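PDB 3LSO: putative membrane anchored protein from Corynebacterium diphtheriae, which is of unknown function but is probably held at the cell membrane by a transmembrane helix, with its strand-rich domains reaching outward. Local coordinates for residues Leu328-Lys332 with Ala333-Val337; Gly301-Gly305 with Ser306-Leu310; Asn343-Glu346 with Asp347-Tyr350. All coordinates share one frame; numbering follows the deposited sequence.

Contact 1 of 3, residues Leu328-Lys332 with Ala333-Val337; sequences LLPNK and APIRV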
loop_
_atom_site.group_PDB
_atom_site.type_symbol
_atom_site.label_atom_id
_atom_site.label_comp_id
_atom_site.label_asym_id
_atom_site.label_seq_id
_atom_site.Cartn_x
_atom_site.Cartn_y
_atom_site.Cartn_z
ATOM N N LEU B 328 28.233 12.727 -15.995
ATOM C CA LEU B 328 28.765 11.363 -15.966
ATOM C C LEU B 328 29.544 11.185 -14.681
ATOM O O LEU B 328 30.387 12.014 -14.348
ATOM C CB LEU B 328 29.683 11.149 -17.152
ATOM C CG LEU B 328 30.470 9.863 -17.347
ATOM C CD1 LEU B 328 31.203 10.046 -18.624
ATOM C CD2 LEU B 328 31.493 9.591 -16.214
ATOM N N LEU B 329 29.291 10.092 -13.975
ATOM C CA LEU B 329 29.879 9.856 -12.670
ATOM C C LEU B 329 30.925 8.740 -12.749
ATOM O O LEU B 329 30.559 7.577 -12.776
ATOM C CB LEU B 329 28.768 9.485 -11.693
ATOM C CG LEU B 329 27.572 10.454 -11.648
ATOM C CD1 LEU B 329 26.411 9.871 -10.860
ATOM C CD2 LEU B 329 27.941 11.864 -11.118
ATOM N N PRO B 330 32.226 9.086 -12.797
ATOM C CA PRO B 330 33.238 8.077 -13.006
ATOM C C PRO B 330 33.079 6.989 -11.999
ATOM O O PRO B 330 32.737 7.268 -10.847
ATOM C CB PRO B 330 34.543 8.814 -12.710
ATOM C CG PRO B 330 34.272 10.148 -13.010
ATOM C CD PRO B 330 32.842 10.403 -12.630
ATOM N N ASN B 331 33.308 5.756 -12.423
ATOM C CA ASN B 331 33.302 4.664 -11.486
ATOM C C ASN B 331 34.586 4.610 -10.670
ATOM O O ASN B 331 34.522 4.429 -9.470
ATOM C CB ASN B 331 33.075 3.350 -12.195
ATOM C CG ASN B 331 32.827 2.208 -11.221
ATOM O OD1 ASN B 331 33.581 2.006 -10.267
ATOM N ND2 ASN B 331 31.767 1.451 -11.461
ATOM N N LYS B 332 35.744 4.743 -11.310
ATOM C CA LYS B 332 37.025 4.728 -10.616
ATOM C C LYS B 332 37.796 5.899 -11.159
ATOM O O LYS B 332 37.316 6.572 -12.028
ATOM C CB LYS B 332 37.771 3.429 -10.941
ATOM C CG LYS B 332 38.004 3.251 -12.463
ATOM C CD LYS B 332 38.789 1.978 -12.822
ATOM C CE LYS B 332 39.409 2.096 -14.232
ATOM N NZ LYS B 332 39.468 0.768 -14.914
ATOM N N ALA B 333 39.002 6.146 -10.684
ATOM C CA ALA B 333 39.865 7.115 -11.355
ATOM C C ALA B 333 41.307 6.590 -11.484
ATOM O O ALA B 333 41.810 5.896 -10.586
ATOM C CB ALA B 333 39.830 8.434 -10.629
ATOM N N PRO B 334 41.988 6.919 -12.596
ATOM C CA PRO B 334 41.578 7.759 -13.706
ATOM C C PRO B 334 40.781 7.012 -14.779
ATOM O O PRO B 334 40.811 5.787 -14.848
ATOM C CB PRO B 334 42.908 8.177 -14.293
ATOM C CG PRO B 334 43.775 6.982 -14.092
ATOM C CD PRO B 334 43.377 6.450 -12.761
ATOM N N ILE B 335 40.067 7.753 -15.609
ATOM C CA ILE B 335 39.420 7.176 -16.762
ATOM C C ILE B 335 39.654 8.151 -17.906
ATOM O O ILE B 335 40.101 9.286 -17.672
ATOM C CB ILE B 335 37.898 6.960 -16.547
ATOM C CG1 ILE B 335 37.180 8.290 -16.356
ATOM C CG2 ILE B 335 37.645 6.055 -15.370
ATOM C CD1 ILE B 335 35.652 8.187 -16.332
ATOM N N ARG B 336 39.349 7.705 -19.128
ATOM C CA ARG B 336 39.508 8.516 -20.337
ATOM C C ARG B 336 38.171 8.812 -20.930
ATOM O O ARG B 336 37.427 7.881 -21.222
ATOM C CB ARG B 336 40.335 7.753 -21.340
ATOM C CG ARG B 336 41.647 7.264 -20.742
ATOM C CD ARG B 336 42.679 8.384 -20.806
ATOM N NE ARG B 336 43.070 8.674 -22.195
ATOM C CZ ARG B 336 43.857 9.679 -22.534
ATOM N NH1 ARG B 336 44.326 10.485 -21.570
ATOM N NH2 ARG B 336 44.181 9.869 -23.808
ATOM N N VAL B 337 37.856 10.105 -21.073
ATOM C CA VAL B 337 36.594 10.560 -21.655
ATOM C C VAL B 337 36.918 11.579 -22.731
ATOM O O VAL B 337 37.631 12.554 -22.487
ATOM C CB VAL B 337 35.674 11.236 -20.593
ATOM C CG1 VAL B 337 34.475 11.948 -21.240
ATOM C CG2 VAL B 337 35.187 10.241 -19.546
#
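The loop that carries the chain from strand 321-329 into strand 335-343, and so from one β-sheet to another, is closed on its inner side by L328 and P330 meeting I335 and V337. I335 lies at the middle of this apolar group. Its CG1 sits between the backbone N and the carbonyl carbon (chi1 64°), and an extended chi2 then carries CD1 across to P330 CB, 3.8 Å away. The proline ring and the isoleucine chain meet at about a right angle. Farther from the loop, L328 CD1 slides past V337 CG2 at 4.1 Å, the two side chains running in opposite directions. No hydrogen bond links the two halves. These buried apolar side chains face one another where the chain crosses between sheets, and V404 of strand 403-404 joins them by touching P330, I335 and V337. At the exposed bend, the second branch of I335, CG2, rests 3.4 Å from K332 O. K332 and A333 face solvent there, and the peptide bond before P334 is cis, a form that proline accepts more readily than other residues. N331 is tied to the chain just before strand 298-303: its N bonds D297 OD1 and its ND2 bonds T296 O.

Contact 2 of 3, residues Gly301-Gly305 with Ser306-Leu310; sequences GLING and SATSL
I303 and S306 face each other through two backbone hydrogen bonds. I303 N reaches S306 O at 2.7 Å, and S306 N returns to I303 O at 3.1 Å with an N-H...O angle of 166°. The second bond is straight at the hydrogen, yet its donor stands above the carbonyl plane, 61° out of it. S306 O also receives a CA-H...O contact from L302 CA at 3.2 Å, so this oxygen is met by two donors of very different strength.

The pair forms an antiparallel hydrogen-bonded bridge closed by a type I' β turn from I303 to S306, the classic two-residue hairpin loop. N304 and G305, at the corners, both have positive phi. Asparagine adopts this left-handed conformation more readily than most residues, and glycine has no side chain to oppose it.

Around the bridge, L302 CD2 lies 3.6 Å from S306 C, covering the start of the next peptide, while A307 CB comes to 3.6 Å from G301 O. Farther along, I303 CG2 and T308 CG2 approach to 3.5 Å. T308 OG1 sits between the backbone N and the carbonyl carbon (chi1 60°), which puts the methyl anti to the carbonyl carbon and against I303, while OG1 bonds A450 O.

Neighbouring strands set these pieces in place. N304 OD1 accepts a bond from S323 N, and L302 and N304 pair through their backbones with S325 and S323 of strand 321-329. The backbone of T308 pairs with E448 of strand 440-453, and I303 and T308 both touch A314.

Because the two bonds across the turn join main-chain atoms, its closure depends more on backbone conformation than on side-chain polarity: the positive phi of N304 and G305 is what brings those main-chain atoms face to face.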
loop_
_atom_site.group_PDB
_atom_site.type_symbol
_atom_site.label_atom_id
_atom_site.label_comp_id
_atom_site.label_asym_id
_atom_site.label_seq_id
_atom_site.Cartn_x
_atom_site.Cartn_y
_atom_site.Cartn_z
ATOM N N GLY B 301 21.424 13.861 -13.567
ATOM C CA GLY B 301 21.092 15.053 -14.303
ATOM C C GLY B 301 20.199 15.971 -13.513
ATOM O O GLY B 301 19.917 15.718 -12.342
ATOM N N LEU B 302 19.770 17.051 -14.157
ATOM C CA LEU B 302 18.927 18.057 -13.553
ATOM C C LEU B 302 18.125 18.638 -14.678
ATOM O O LEU B 302 18.656 18.826 -15.782
ATOM C CB LEU B 302 19.769 19.189 -12.958
ATOM C CG LEU B 302 20.645 18.987 -11.720
ATOM C CD1 LEU B 302 21.803 20.004 -11.652
ATOM C CD2 LEU B 302 19.787 19.062 -10.478
ATOM N N ILE B 303 16.846 18.897 -14.420
ATOM C CA ILE B 303 16.038 19.729 -15.306
ATOM C C ILE B 303 15.461 20.854 -14.470
ATOM O O ILE B 303 14.907 20.608 -13.405
ATOM C CB ILE B 303 14.947 18.949 -16.032
ATOM C CG1 ILE B 303 14.070 19.907 -16.833
ATOM C CG2 ILE B 303 14.086 18.201 -15.039
ATOM C CD1 ILE B 303 13.410 19.263 -18.039
ATOM N N ASN B 304 15.635 22.089 -14.938
ATOM C CA ASN B 304 15.286 23.287 -14.168
ATOM C C ASN B 304 15.886 23.242 -12.767
ATOM O O ASN B 304 15.271 23.680 -11.792
ATOM C CB ASN B 304 13.772 23.504 -14.112
ATOM C CG ASN B 304 13.186 23.905 -15.456
ATOM O OD1 ASN B 304 13.909 24.295 -16.360
ATOM N ND2 ASN B 304 11.871 23.806 -15.589
ATOM N N GLY B 305 17.091 22.693 -12.679
ATOM C CA GLY B 305 17.833 22.660 -11.414
ATOM C C GLY B 305 17.430 21.613 -10.376
ATOM O O GLY B 305 17.898 21.667 -9.229
ATOM N N SER B 306 16.570 20.677 -10.775
ATOM C CA SER B 306 16.224 19.553 -9.933
ATOM C C SER B 306 16.328 18.258 -10.687
ATOM O O SER B 306 16.152 18.216 -11.900
ATOM C CB SER B 306 14.807 19.700 -9.403
ATOM O OG SER B 306 14.700 20.861 -8.606
ATOM N N ALA B 307 16.639 17.192 -9.971
ATOM C CA ALA B 307 16.614 15.880 -10.575
ATOM C C ALA B 307 15.161 15.492 -10.492
ATOM O O ALA B 307 14.581 15.544 -9.412
ATOM C CB ALA B 307 17.457 14.920 -9.779
ATOM N N THR B 308 14.542 15.150 -11.610
ATOM C CA THR B 308 13.187 14.640 -11.544
ATOM C C THR B 308 13.269 13.129 -11.699
ATOM O O THR B 308 14.313 12.548 -11.463
ATOM C CB THR B 308 12.325 15.272 -12.598
ATOM O OG1 THR B 308 12.871 14.963 -13.885
ATOM C CG2 THR B 308 12.298 16.760 -12.395
ATOM N N SER B 309 12.190 12.479 -12.085
ATOM C CA SER B 309 12.221 11.045 -12.268
ATOM C C SER B 309 11.023 10.764 -13.140
ATOM O O SER B 309 10.186 11.646 -13.323
ATOM C CB SER B 309 12.069 10.350 -10.932
ATOM O OG SER B 309 10.755 10.536 -10.414
ATOM N N LEU B 310 10.901 9.560 -13.680
ATOM C CA LEU B 310 9.750 9.317 -14.552
ATOM C C LEU B 310 8.472 8.997 -13.804
ATOM O O LEU B 310 7.394 9.092 -14.381
ATOM C CB LEU B 310 10.046 8.321 -15.689
ATOM C CG LEU B 310 11.126 7.283 -15.420
ATOM C CD1 LEU B 310 10.517 6.162 -14.582
ATOM C CD2 LEU B 310 11.708 6.746 -16.699
#

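Contact 3 of 3, residues Asn343-Glu346 with Asp347-Tyr350; sequences NAPE and DVKY
The peptide carbonyl of P345 is the flat group facing V348, whose backbone N approaches from above the carbonyl plane, 36° out of it. This is the hydrogen bond V348 N to P345 O, 3.1 Å long with an N-H...O angle of 156°. V348 CB follows the amide in, coming to 3.4 Å from the same oxygen. The puckered proline ring offers CB at its rim to V348 CG2 at 3.9 Å, and A344 CB meets V348 CB at the same separation. The two carboxylates lie on the exposed side of the bend, with E346 OE2 and D347 OD1 4.5 Å apart. Their like charges would be expected to repel mildly, an effect that surrounding water probably screens.

The bond closes a type II β turn running from P345 to V348. E346 takes the first corner in the polyproline-II-like conformation usual there, and its side chain stretches outward. D347 takes the second corner with a positive phi of 91°, a conformation more often left to glycine or asparagine; its short, polar side chain suits an exposed corner. V348, by contrast, is buried. CG1 anti to the backbone N turns that methyl to A344 CB and CG2 to P345 CB. The small alanine lets valine come close, and the rigid proline fixes the backbone where the turn begins.

The turn joins strand 335-343 to strand 349-357, which belong to different sheets. A344 and P345 lie on F429 of strand 425-435, where P345 also meets Y427, while V348 packs on F416 of strand 410-417. Just beyond, K349 pairs by its backbone with E417, and just before, N343 pairs with Q430, so each end of the turn passes directly into its own sheet.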
loop_
_atom_site.group_PDB
_atom_site.type_symbol
_atom_site.label_atom_id
_atom_site.label_comp_id
_atom_site.label_asym_id
_atom_site.label_seq_id
_atom_site.Cartn_x
_atom_site.Cartn_y
_atom_site.Cartn_z
ATOM N N ASN B 343 21.867 15.450 -25.531
ATOM C CA ASN B 343 21.065 15.173 -26.735
ATOM C C ASN B 343 19.587 15.230 -26.368
ATOM O O ASN B 343 19.094 14.435 -25.558
ATOM C CB ASN B 343 21.397 13.784 -27.295
ATOM C CG ASN B 343 20.681 13.478 -28.630
ATOM O OD1 ASN B 343 20.927 14.127 -29.638
ATOM N ND2 ASN B 343 19.839 12.465 -28.638
ATOM N N ALA B 344 18.868 16.161 -26.972
ATOM C CA ALA B 344 17.526 16.475 -26.509
ATOM C C ALA B 344 16.499 15.648 -27.253
ATOM O O ALA B 344 16.783 15.172 -28.347
ATOM C CB ALA B 344 17.275 17.963 -26.712
ATOM N N PRO B 345 15.296 15.478 -26.690
ATOM C CA PRO B 345 14.254 14.887 -27.489
ATOM C C PRO B 345 14.236 15.522 -28.850
ATOM O O PRO B 345 14.559 16.700 -29.015
ATOM C CB PRO B 345 12.991 15.303 -26.764
ATOM C CG PRO B 345 13.391 15.354 -25.367
ATOM C CD PRO B 345 14.794 15.875 -25.367
ATOM N N GLU B 346 13.855 14.730 -29.830
ATOM C CA GLU B 346 13.659 15.206 -31.182
ATOM C C GLU B 346 12.696 16.412 -31.173
ATOM O O GLU B 346 11.671 16.392 -30.496
ATOM C CB GLU B 346 13.091 14.040 -32.003
ATOM C CG GLU B 346 13.420 14.032 -33.493
ATOM C CD GLU B 346 12.478 13.086 -34.297
ATOM O OE1 GLU B 346 12.312 11.883 -33.913
ATOM O OE2 GLU B 346 11.910 13.551 -35.323
ATOM N N ASP B 347 13.067 17.448 -31.922
ATOM C CA ASP B 347 12.328 18.718 -32.063
ATOM C C ASP B 347 12.716 19.788 -31.069
ATOM O O ASP B 347 12.432 20.965 -31.323
ATOM C CB ASP B 347 10.792 18.554 -32.078
ATOM C CG ASP B 347 10.278 18.003 -33.402
ATOM O OD1 ASP B 347 11.092 17.865 -34.356
ATOM O OD2 ASP B 347 9.060 17.697 -33.499
ATOM N N VAL B 348 13.313 19.397 -29.937
ATOM C CA VAL B 348 13.695 20.361 -28.910
ATOM C C VAL B 348 14.960 21.121 -29.361
ATOM O O VAL B 348 15.933 20.496 -29.803
ATOM C CB VAL B 348 13.871 19.681 -27.538
ATOM C CG1 VAL B 348 14.408 20.650 -26.517
ATOM C CG2 VAL B 348 12.559 19.128 -27.064
ATOM N N LYS B 349 14.944 22.456 -29.266
ATOM C CA LYS B 349 16.029 23.271 -29.837
ATOM C C LYS B 349 17.075 23.691 -28.802
ATOM O O LYS B 349 16.735 24.212 -27.739
ATOM C CB LYS B 349 15.485 24.536 -30.509
ATOM C CG LYS B 349 14.809 24.354 -31.872
ATOM C CD LYS B 349 14.071 25.679 -32.251
ATOM C CE LYS B 349 13.300 25.588 -33.593
ATOM N NZ LYS B 349 11.922 25.001 -33.440
ATOM N N TYR B 350 18.345 23.484 -29.116
ATOM C CA TYR B 350 19.412 23.947 -28.259
ATOM C C TYR B 350 19.532 25.462 -28.397
ATOM O O TYR B 350 19.518 25.977 -29.515
ATOM C CB TYR B 350 20.701 23.241 -28.658
ATOM C CG TYR B 350 21.974 23.874 -28.169
ATOM C CD1 TYR B 350 22.519 23.562 -26.904
ATOM C CD2 TYR B 350 22.679 24.757 -28.992
ATOM C CE1 TYR B 350 23.722 24.137 -26.473
ATOM C CE2 TYR B 350 23.888 25.334 -28.568
ATOM C CZ TYR B 350 24.393 25.026 -27.320
ATOM O OH TYR B 350 25.571 25.629 -26.970
#

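Along the chain contact 2 comes first, then contact 1, then contact 3; none touches another, and all lie on the same side of the chain's centre. Contacts 2 and 3 are the nearest by centres, about 16 Å apart; contacts 1 and 2 stand at about 22 Å, and contacts 1 and 3 at about 27 Å. Nearest atoms of contacts 1 and 2 are about 7 Å apart. Contact 2 leaves strand 298-303, one outer strand of a four-stranded antiparallel sheet, and contact 3 enters strand 349-357, the other. Contact 1 follows strand 321-329, the neighbour of the first. Strand 335-343 then separates contacts 1 and 3, which turn the chain at its two ends.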